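PDB 1WDI: S-adenosylmethionine:tRNA ribosyltransferase-isomerase from Thermus thermophilus, which probably transfers and isomerises the ribose of S-adenosylmethionine onto the 7-aminomethyl group of preQ1 in tRNA, yielding epoxyqueuosine. Local coordinates for residues V57-E62 with R251-V256; T259-L264 with Y289-V294. All coordinates share one frame; numbering follows the deposited sequence.

Interaction 1 (V57-E62 with R251-V256)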
loop_
_atom_site.group_PDB
_atom_site.type_symbol
_atom_site.label_atom_id
_atom_site.label_comp_id
_atom_site.label_asym_id
_atom_site.label_seq_id
_atom_site.Cartn_x
_atom_site.Cartn_y
_atom_site.Cartn_z
ATOM N N VAL A 57 -5.842 7.946 16.279
ATOM C CA VAL A 57 -6.558 7.492 15.101
ATOM C C VAL A 57 -5.567 6.730 14.233
ATOM O O VAL A 57 -4.634 7.312 13.671
ATOM C CB VAL A 57 -7.137 8.663 14.286
ATOM C CG1 VAL A 57 -7.865 8.124 13.059
ATOM C CG2 VAL A 57 -8.086 9.474 15.149
ATOM N N LEU A 58 -5.774 5.423 14.142
ATOM C CA LEU A 58 -4.914 4.550 13.356
ATOM C C LEU A 58 -5.556 4.385 11.976
ATOM O O LEU A 58 -6.672 3.875 11.854
ATOM C CB LEU A 58 -4.793 3.202 14.071
ATOM C CG LEU A 58 -3.563 2.308 13.903
ATOM C CD1 LEU A 58 -2.286 3.104 14.112
ATOM C CD2 LEU A 58 -3.648 1.172 14.918
ATOM N N VAL A 59 -4.851 4.832 10.943
ATOM C CA VAL A 59 -5.356 4.756 9.576
ATOM C C VAL A 59 -4.582 3.725 8.750
ATOM O O VAL A 59 -3.352 3.800 8.636
ATOM C CB VAL A 59 -5.269 6.147 8.880
ATOM C CG1 VAL A 59 -5.908 6.093 7.501
ATOM C CG2 VAL A 59 -5.968 7.194 9.729
ATOM N N PHE A 60 -5.320 2.769 8.186
ATOM C CA PHE A 60 -4.762 1.699 7.362
ATOM C C PHE A 60 -5.237 1.854 5.930
ATOM O O PHE A 60 -6.110 2.668 5.626
ATOM C CB PHE A 60 -5.265 0.313 7.795
ATOM C CG PHE A 60 -5.040 -0.017 9.240
ATOM C CD1 PHE A 60 -5.837 0.547 10.233
ATOM C CD2 PHE A 60 -4.071 -0.943 9.603
ATOM C CE1 PHE A 60 -5.671 0.184 11.571
ATOM C CE2 PHE A 60 -3.896 -1.310 10.945
ATOM C CZ PHE A 60 -4.699 -0.746 11.923
ATOM N N ASN A 61 -4.678 1.033 5.054
ATOM C CA ASN A 61 -5.107 1.033 3.671
ATOM C C ASN A 61 -5.579 -0.384 3.363
ATOM O O ASN A 61 -4.953 -1.362 3.768
ATOM C CB ASN A 61 -3.958 1.432 2.738
ATOM C CG ASN A 61 -3.211 0.240 2.179
ATOM O OD1 ASN A 61 -3.720 -0.477 1.315
ATOM N ND2 ASN A 61 -1.994 0.019 2.671
ATOM N N GLU A 62 -6.712 -0.496 2.688
ATOM C CA GLU A 62 -7.218 -1.801 2.291
ATOM C C GLU A 62 -7.365 -1.721 0.784
ATOM O O GLU A 62 -8.112 -0.893 0.272
ATOM C CB GLU A 62 -8.566 -2.114 2.951
ATOM C CG GLU A 62 -9.607 -1.013 2.865
ATOM C CD GLU A 62 -10.965 -1.461 3.380
ATOM O OE1 GLU A 62 -11.015 -2.163 4.415
ATOM O OE2 GLU A 62 -11.985 -1.107 2.755
ATOM N N ARG A 251 -5.764 15.282 18.621
ATOM C CA ARG A 251 -5.509 13.849 18.750
ATOM C C ARG A 251 -4.603 13.361 17.608
ATOM O O ARG A 251 -4.650 13.886 16.499
ATOM C CB ARG A 251 -6.835 13.079 18.776
ATOM C CG ARG A 251 -7.663 13.364 20.040
ATOM C CD ARG A 251 -8.914 12.481 20.157
ATOM N NE ARG A 251 -9.991 12.850 19.239
ATOM C CZ ARG A 251 -10.383 12.121 18.196
ATOM N NH1 ARG A 251 -9.790 10.967 17.915
ATOM N NH2 ARG A 251 -11.386 12.540 17.436
ATOM N N ARG A 252 -3.778 12.358 17.883
ATOM C CA ARG A 252 -2.839 11.850 16.884
ATOM C C ARG A 252 -3.411 11.004 15.758
ATOM O O ARG A 252 -4.255 10.134 15.979
ATOM C CB ARG A 252 -1.731 11.040 17.561
ATOM C CG ARG A 252 -0.973 11.798 18.634
ATOM C CD ARG A 252 0.224 11.002 19.112
ATOM N NE ARG A 252 -0.154 9.736 19.744
ATOM C CZ ARG A 252 0.708 8.928 20.357
ATOM N NH1 ARG A 252 1.992 9.260 20.414
ATOM N NH2 ARG A 252 0.290 7.799 20.924
ATOM N N VAL A 253 -2.935 11.275 14.545
ATOM C CA VAL A 253 -3.324 10.508 13.375
ATOM C C VAL A 253 -2.089 9.649 13.112
ATOM O O VAL A 253 -1.014 10.167 12.794
ATOM C CB VAL A 253 -3.617 11.422 12.165
ATOM C CG1 VAL A 253 -3.909 10.579 10.931
ATOM C CG2 VAL A 253 -4.811 12.312 12.475
ATOM N N VAL A 254 -2.244 8.340 13.285
ATOM C CA VAL A 254 -1.151 7.390 13.115
ATOM C C VAL A 254 -1.305 6.609 11.821
ATOM O O VAL A 254 -2.264 5.858 11.641
ATOM C CB VAL A 254 -1.105 6.402 14.310
ATOM C CG1 VAL A 254 0.142 5.529 14.226
ATOM C CG2 VAL A 254 -1.127 7.186 15.628
ATOM N N ALA A 255 -0.348 6.783 10.919
ATOM C CA ALA A 255 -0.399 6.107 9.635
ATOM C C ALA A 255 0.202 4.719 9.699
ATOM O O ALA A 255 1.267 4.513 10.282
ATOM C CB ALA A 255 0.339 6.940 8.575
ATOM N N VAL A 256 -0.494 3.759 9.105
ATOM C CA VAL A 256 0.007 2.401 9.051
ATOM C C VAL A 256 0.431 2.200 7.608
ATOM O O VAL A 256 -0.395 1.892 6.745
ATOM C CB VAL A 256 -1.072 1.366 9.416
ATOM C CG1 VAL A 256 -0.512 -0.039 9.245
ATOM C CG2 VAL A 256 -1.537 1.585 10.846
HETATM O O HOH W 1 -2.229 -0.141 6.056
HETATM O O HOH W 2 -0.352 2.177 4.145
#

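Interaction 2 (T259-L264 with Y289-V294)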
loop_
_atom_site.group_PDB
_atom_site.type_symbol
_atom_site.label_atom_id
_atom_site.label_comp_id
_atom_site.label_asym_id
_atom_site.label_seq_id
_atom_site.Cartn_x
_atom_site.Cartn_y
_atom_site.Cartn_z
ATOM N N THR A 259 1.710 4.048 2.135
ATOM C CA THR A 259 0.634 4.222 1.174
ATOM C C THR A 259 -0.387 5.135 1.832
ATOM O O THR A 259 -0.898 6.065 1.208
ATOM C CB THR A 259 0.002 2.872 0.819
ATOM O OG1 THR A 259 1.012 2.026 0.260
ATOM C CG2 THR A 259 -1.120 3.050 -0.203
ATOM N N VAL A 260 -0.664 4.877 3.107
ATOM C CA VAL A 260 -1.592 5.705 3.866
ATOM C C VAL A 260 -1.014 7.116 3.975
ATOM O O VAL A 260 -1.729 8.106 3.829
ATOM C CB VAL A 260 -1.806 5.150 5.287
ATOM C CG1 VAL A 260 -2.307 6.254 6.200
ATOM C CG2 VAL A 260 -2.803 3.984 5.253
ATOM N N VAL A 261 0.283 7.210 4.249
ATOM C CA VAL A 261 0.915 8.524 4.355
ATOM C C VAL A 261 0.704 9.329 3.062
ATOM O O VAL A 261 0.228 10.463 3.092
ATOM C CB VAL A 261 2.436 8.404 4.594
ATOM C CG1 VAL A 261 3.083 9.782 4.512
ATOM C CG2 VAL A 261 2.711 7.759 5.958
ATOM N N ARG A 262 1.052 8.727 1.929
ATOM C CA ARG A 262 0.929 9.403 0.636
ATOM C C ARG A 262 -0.506 9.816 0.315
ATOM O O ARG A 262 -0.741 10.901 -0.210
ATOM C CB ARG A 262 1.469 8.497 -0.478
ATOM C CG ARG A 262 2.957 8.172 -0.354
ATOM C CD ARG A 262 3.367 7.085 -1.339
ATOM N NE ARG A 262 3.076 7.465 -2.716
ATOM C CZ ARG A 262 3.283 6.685 -3.772
ATOM N NH1 ARG A 262 3.789 5.469 -3.613
ATOM N NH2 ARG A 262 2.984 7.122 -4.989
ATOM N N ALA A 263 -1.466 8.953 0.632
ATOM C CA ALA A 263 -2.859 9.268 0.358
ATOM C C ALA A 263 -3.348 10.421 1.233
ATOM O O ALA A 263 -3.913 11.387 0.721
ATOM C CB ALA A 263 -3.732 8.032 0.562
ATOM N N LEU A 264 -3.121 10.335 2.545
ATOM C CA LEU A 264 -3.559 11.396 3.456
ATOM C C LEU A 264 -2.920 12.752 3.140
ATOM O O LEU A 264 -3.611 13.772 3.076
ATOM C CB LEU A 264 -3.261 11.020 4.914
ATOM C CG LEU A 264 -4.049 9.843 5.508
ATOM C CD1 LEU A 264 -3.573 9.565 6.943
ATOM C CD2 LEU A 264 -5.545 10.181 5.505
ATOM N N TYR A 289 10.242 18.091 3.898
ATOM C CA TYR A 289 8.805 17.991 3.707
ATOM C C TYR A 289 8.097 18.136 5.045
ATOM O O TYR A 289 8.481 17.500 6.030
ATOM C CB TYR A 289 8.432 16.646 3.072
ATOM C CG TYR A 289 6.959 16.549 2.721
ATOM C CD1 TYR A 289 6.457 17.132 1.553
ATOM C CD2 TYR A 289 6.057 15.936 3.588
ATOM C CE1 TYR A 289 5.090 17.109 1.266
ATOM C CE2 TYR A 289 4.695 15.909 3.314
ATOM C CZ TYR A 289 4.216 16.499 2.154
ATOM O OH TYR A 289 2.864 16.493 1.900
ATOM N N THR A 290 7.072 18.983 5.084
ATOM C CA THR A 290 6.311 19.187 6.305
ATOM C C THR A 290 5.009 18.400 6.202
ATOM O O THR A 290 4.201 18.629 5.300
ATOM C CB THR A 290 5.987 20.678 6.527
ATOM O OG1 THR A 290 7.208 21.416 6.663
ATOM C CG2 THR A 290 5.151 20.861 7.796
ATOM N N PHE A 291 4.816 17.455 7.116
ATOM C CA PHE A 291 3.605 16.649 7.104
ATOM C C PHE A 291 2.456 17.444 7.698
ATOM O O PHE A 291 2.590 18.043 8.760
ATOM C CB PHE A 291 3.834 15.338 7.869
ATOM C CG PHE A 291 4.836 14.440 7.207
ATOM C CD1 PHE A 291 6.203 14.735 7.267
ATOM C CD2 PHE A 291 4.415 13.371 6.422
ATOM C CE1 PHE A 291 7.126 13.982 6.550
ATOM C CE2 PHE A 291 5.329 12.609 5.698
ATOM C CZ PHE A 291 6.692 12.919 5.760
ATOM N N LYS A 292 1.335 17.458 6.986
ATOM C CA LYS A 292 0.153 18.196 7.407
ATOM C C LYS A 292 -0.899 17.322 8.093
ATOM O O LYS A 292 -1.805 17.834 8.752
ATOM C CB LYS A 292 -0.476 18.885 6.187
ATOM C CG LYS A 292 0.387 19.993 5.578
ATOM C CD LYS A 292 0.509 21.152 6.556
ATOM C CE LYS A 292 1.328 22.298 5.996
ATOM N NZ LYS A 292 1.378 23.424 6.975
ATOM N N VAL A 293 -0.780 16.011 7.946
ATOM C CA VAL A 293 -1.754 15.100 8.543
ATOM C C VAL A 293 -1.158 14.036 9.461
ATOM O O VAL A 293 -1.610 13.861 10.588
ATOM C CB VAL A 293 -2.561 14.373 7.445
ATOM C CG1 VAL A 293 -3.659 13.504 8.081
ATOM C CG2 VAL A 293 -3.157 15.400 6.479
ATOM N N VAL A 294 -0.148 13.325 8.968
ATOM C CA VAL A 294 0.478 12.249 9.726
ATOM C C VAL A 294 1.284 12.707 10.940
ATOM O O VAL A 294 2.227 13.491 10.804
ATOM C CB VAL A 294 1.392 11.410 8.800
ATOM C CG1 VAL A 294 1.997 10.235 9.570
ATOM C CG2 VAL A 294 0.584 10.922 7.595
#

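Interaction 1 (V57-E62 with R251-V256)
The carbonyl oxygen of Val256 is gripped by two waters, both of which lead to Asn61. One water donates to Val256 O at 2.8 Å and accepts from the backbone N of Asn61; the other donates to Val256 O and accepts from Asn61 ND2. Where direct pairing ends, water thus prolongs the ladder between two parallel strands of the mixed sheet. Four backbone bonds make up the ladder itself, the shortest from Val254 N to Val57 O (2.6 Å). Val57 N reaches Arg252 O, and Val59 N reaches Val254 O at 172° about its hydrogen; the bond from Val256 N to Val59 O is more bent, at 150°.

On the face bearing Leu58 and Val254 the packing is tight, with Leu58 CD1 only 3.4 Å from Val254 CG1. With CG roughly opposite its own N (chi1 -153°), Leu58 turns CD1 in toward the neighbouring strand, where it also meets Val256 CG2. That same methyl lies over a face of the Phe60 ring, 3.9 Å from the centroid, in a CH-pi contact offset toward the rim, while Val256 CG1 touches CD2. Phe60 also stacks on Phe206 and meets Phe189 edge-to-face. Cutting Phe60 back to alanine removes the ring, which is likely to leave the Val256 methyls without their aromatic cover and open a gap beside Phe206. On the other face, Val59 CG2 lies 4.1 Å from Val253 CG1, and helices 237-248 and 258-266 pack over this side. At the strand start, Val57 CG2 lies against NH1 of Arg251, whose guanidinium pairs with Glu249 and Glu203. Main-chain bonds therefore account for most of the polar pairing, so the buried side chains joining the strands can be almost wholly apolar.

Interaction 2 (T259-L264 with Y289-V294)
Aliphatic packing carries most of this contact, with the CG2 methyl of Val294 resting against the helix at Val261. It lies 4.0 Å from Val261 CA and only slightly farther from both Val261 methyls, the two side chains meeting at about a right angle. CG2 takes this place because it stands opposite the carbonyl carbon of Val294, with CG1 opposite the N instead (chi1 -177°). One helical turn beyond Val261, Leu264 receives both methyls of Val293: CG1 meets CB at 4.0 Å and also CD1, whereas CG2 lies against the backbone oxygen of Leu264.

Helix 258-266 and this loop both belong to the connection between strands 253-256 and 296-300, parallel neighbours in the mixed sheet, making a beta-alpha-beta type of crossover elaborated by strand 277-281. Val261 and Val294 also share Ala255 of the first strand as a neighbour.

The aromatic contribution comes from Phe291, whose edge, at CE2, receives Val261 CG1 at 3.8 Å, close to the ring plane. Over the centre of one face sits Tyr289 CD2, 3.6 Å above the plane, and Phe315 of helix 307-316 meets the ring edge-to-face.

Polar bonding across the two segments is absent. Instead Glu265, the next residue of the helix, accepts the backbone N-H of Lys292 at OE1 and those of Val293 and Val294 at OE2.

Interactions 1 and 2 lie with their centres 10 Å apart, on the same side of the chain's centre, and follow each other in sequence: strand 253-256 leads almost directly into helix 258-266. Interaction 1 builds the middle of the mixed sheet, and interaction 2 fastens one of the helices on that sheet to the loop entering strand 296-300. They touch directly, Val260 CG2 lying 3.3 Å from Phe60 C, and Val293 O packing against Val253 CB. Near the strand-to-helix junction a citric acid molecule, probably from the crystallisation liquor, is hydrogen-bonded by Thr259 and lies about 6 Å from the Val256 side chain, which may mark a pocket there.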